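Local coordinates for protein arginine N-methyltransferase SFM1 (Saccharomyces cerevisiae, PDB 5C74) that transfers a methyl group from S-adenosyl-L-methionine to a single arginine of ribosomal protein S3, acting as a protein-arginine N-monomethyltransferase of the SPOUT clan, at residues 24-29 with 142-147. Sequence-based numbering, arbitrary orientation.
Sequences LREVGA and TAIRTT
Glu-26 reaches across to Arg-145 with its carboxylate laid flat over one face of the guanidinium, the two planes only 16° apart. OE2 of Glu-26 sits above the centre of that face, 4.1 Å from the plane, and its OE1 is 4.0 Å from NH2 of Arg-145. Because the oxygens stand above the group, no N-H points at them; any attraction is probably one between stacked opposite charges, looser than a salt bridge. Glu-26 gets there fully extended, with CG anti to the backbone N (chi1 -174°), and its carboxylate also abuts the base of Arg-145, OE2 lying 3.5 Å from CA of Arg-145. The arginine runs out from its helix and bends at chi3 (-69°), bringing its flat end back over the carboxylate. Beside this pair, Val-27 and Ile-144 cross at about a right angle and touch through single methyls, CG1 of Val-27 to CG2 of Ile-144 at 3.7 Å. Tyr-3 of strand 2-6 packs against both side chains, so the apolar pair lies on the sheet side. The contact joins the C-terminal end of helix 14-27 to the middle of helix 140-151, two helices packed beside the parallel sheet of a SPOUT-type alpha/beta fold.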
loop_
_atom_site.group_PDB
_atom_site.type_symbol
_atom_site.label_atom_id
_atom_site.label_comp_id
_atom_site.label_asym_id
_atom_site.label_seq_id
_atom_site.Cartn_x
_atom_site.Cartn_y
_atom_site.Cartn_z
ATOM N N LEU A 24 -1.328 5.487 -15.815
ATOM C CA LEU A 24 -0.556 4.900 -16.904
ATOM C C LEU A 24 -1.399 4.695 -18.156
ATOM O O LEU A 24 -0.932 4.932 -19.266
ATOM C CB LEU A 24 0.072 3.569 -16.460
ATOM C CG LEU A 24 1.201 3.698 -15.436
ATOM C CD1 LEU A 24 1.454 2.364 -14.706
ATOM C CD2 LEU A 24 2.485 4.167 -16.128
ATOM N N ARG A 25 -2.644 4.258 -17.988
ATOM C CA ARG A 25 -3.506 4.049 -19.142
ATOM C C ARG A 25 -3.835 5.389 -19.793
ATOM O O ARG A 25 -3.982 5.469 -21.013
ATOM C CB ARG A 25 -4.796 3.308 -18.751
ATOM C CG ARG A 25 -4.586 1.790 -18.576
ATOM C CD ARG A 25 -5.889 1.042 -18.322
ATOM N NE ARG A 25 -6.529 1.504 -17.102
ATOM C CZ ARG A 25 -6.507 0.855 -15.941
ATOM N NH1 ARG A 25 -5.897 -0.315 -15.831
ATOM N NH2 ARG A 25 -7.114 1.381 -14.891
ATOM N N GLU A 26 -3.944 6.436 -18.978
ATOM C CA GLU A 26 -4.285 7.749 -19.509
ATOM C C GLU A 26 -3.108 8.453 -20.189
ATOM O O GLU A 26 -3.221 8.871 -21.344
ATOM C CB GLU A 26 -4.837 8.666 -18.416
ATOM C CG GLU A 26 -5.344 9.988 -18.999
ATOM C CD GLU A 26 -5.759 11.009 -17.942
ATOM O OE1 GLU A 26 -5.814 10.672 -16.746
ATOM O OE2 GLU A 26 -6.025 12.162 -18.315
ATOM N N VAL A 27 -1.982 8.588 -19.499
ATOM C CA VAL A 27 -0.902 9.431 -20.041
ATOM C C VAL A 27 0.226 8.630 -20.675
ATOM O O VAL A 27 1.037 9.174 -21.441
ATOM C CB VAL A 27 -0.319 10.364 -18.962
ATOM C CG1 VAL A 27 -1.443 11.238 -18.338
ATOM C CG2 VAL A 27 0.403 9.580 -17.880
ATOM N N GLY A 28 0.283 7.339 -20.370
ATOM C CA GLY A 28 1.303 6.482 -20.958
ATOM C C GLY A 28 2.515 6.275 -20.065
ATOM O O GLY A 28 2.887 7.152 -19.283
ATOM N N ALA A 29 3.152 5.116 -20.205
ATOM C CA ALA A 29 4.255 4.731 -19.323
ATOM C C ALA A 29 5.490 5.601 -19.498
ATOM O O ALA A 29 6.338 5.649 -18.610
ATOM C CB ALA A 29 4.627 3.278 -19.543
ATOM N N THR A 142 -7.063 11.949 -10.493
ATOM C CA THR A 142 -7.938 13.078 -10.844
ATOM C C THR A 142 -7.104 14.342 -11.125
ATOM O O THR A 142 -7.380 15.094 -12.080
ATOM C CB THR A 142 -8.954 13.386 -9.729
ATOM O OG1 THR A 142 -9.876 12.295 -9.602
ATOM C CG2 THR A 142 -9.739 14.647 -10.087
ATOM N N ALA A 143 -6.084 14.567 -10.298
ATOM C CA ALA A 143 -5.220 15.735 -10.453
ATOM C C ALA A 143 -4.512 15.681 -11.798
ATOM O O ALA A 143 -4.371 16.704 -12.475
ATOM C CB ALA A 143 -4.197 15.824 -9.324
ATOM N N ILE A 144 -4.066 14.489 -12.176
ATOM C CA ILE A 144 -3.396 14.314 -13.453
ATOM C C ILE A 144 -4.390 14.495 -14.595
ATOM O O ILE A 144 -4.072 15.155 -15.580
ATOM C CB ILE A 144 -2.685 12.951 -13.528
ATOM C CG1 ILE A 144 -1.491 12.990 -12.562
ATOM C CG2 ILE A 144 -2.232 12.646 -14.982
ATOM C CD1 ILE A 144 -0.641 11.748 -12.538
ATOM N N ARG A 145 -5.608 13.966 -14.459
ATOM C CA ARG A 145 -6.604 14.199 -15.512
ATOM C C ARG A 145 -6.870 15.695 -15.658
ATOM O O ARG A 145 -6.973 16.222 -16.768
ATOM C CB ARG A 145 -7.921 13.468 -15.221
ATOM C CG ARG A 145 -9.014 13.772 -16.229
ATOM C CD ARG A 145 -10.199 12.834 -16.052
ATOM N NE ARG A 145 -9.829 11.491 -16.448
ATOM C CZ ARG A 145 -9.888 11.064 -17.703
ATOM N NH1 ARG A 145 -10.333 11.873 -18.662
ATOM N NH2 ARG A 145 -9.521 9.831 -17.995
ATOM N N THR A 146 -6.989 16.372 -14.528
ATOM C CA THR A 146 -7.264 17.795 -14.526
ATOM C C THR A 146 -6.136 18.554 -15.196
ATOM O O THR A 146 -6.377 19.458 -15.993
ATOM C CB THR A 146 -7.470 18.326 -13.099
ATOM O OG1 THR A 146 -8.627 17.695 -12.519
ATOM C CG2 THR A 146 -7.668 19.843 -13.125
ATOM N N THR A 147 -4.907 18.170 -14.890
ATOM C CA THR A 147 -3.760 18.844 -15.484
ATOM C C THR A 147 -3.734 18.657 -17.006
ATOM O O THR A 147 -3.399 19.587 -17.759
ATOM C CB THR A 147 -2.455 18.341 -14.846
ATOM O OG1 THR A 147 -2.449 18.713 -13.460
ATOM C CG2 THR A 147 -1.248 18.986 -15.558
#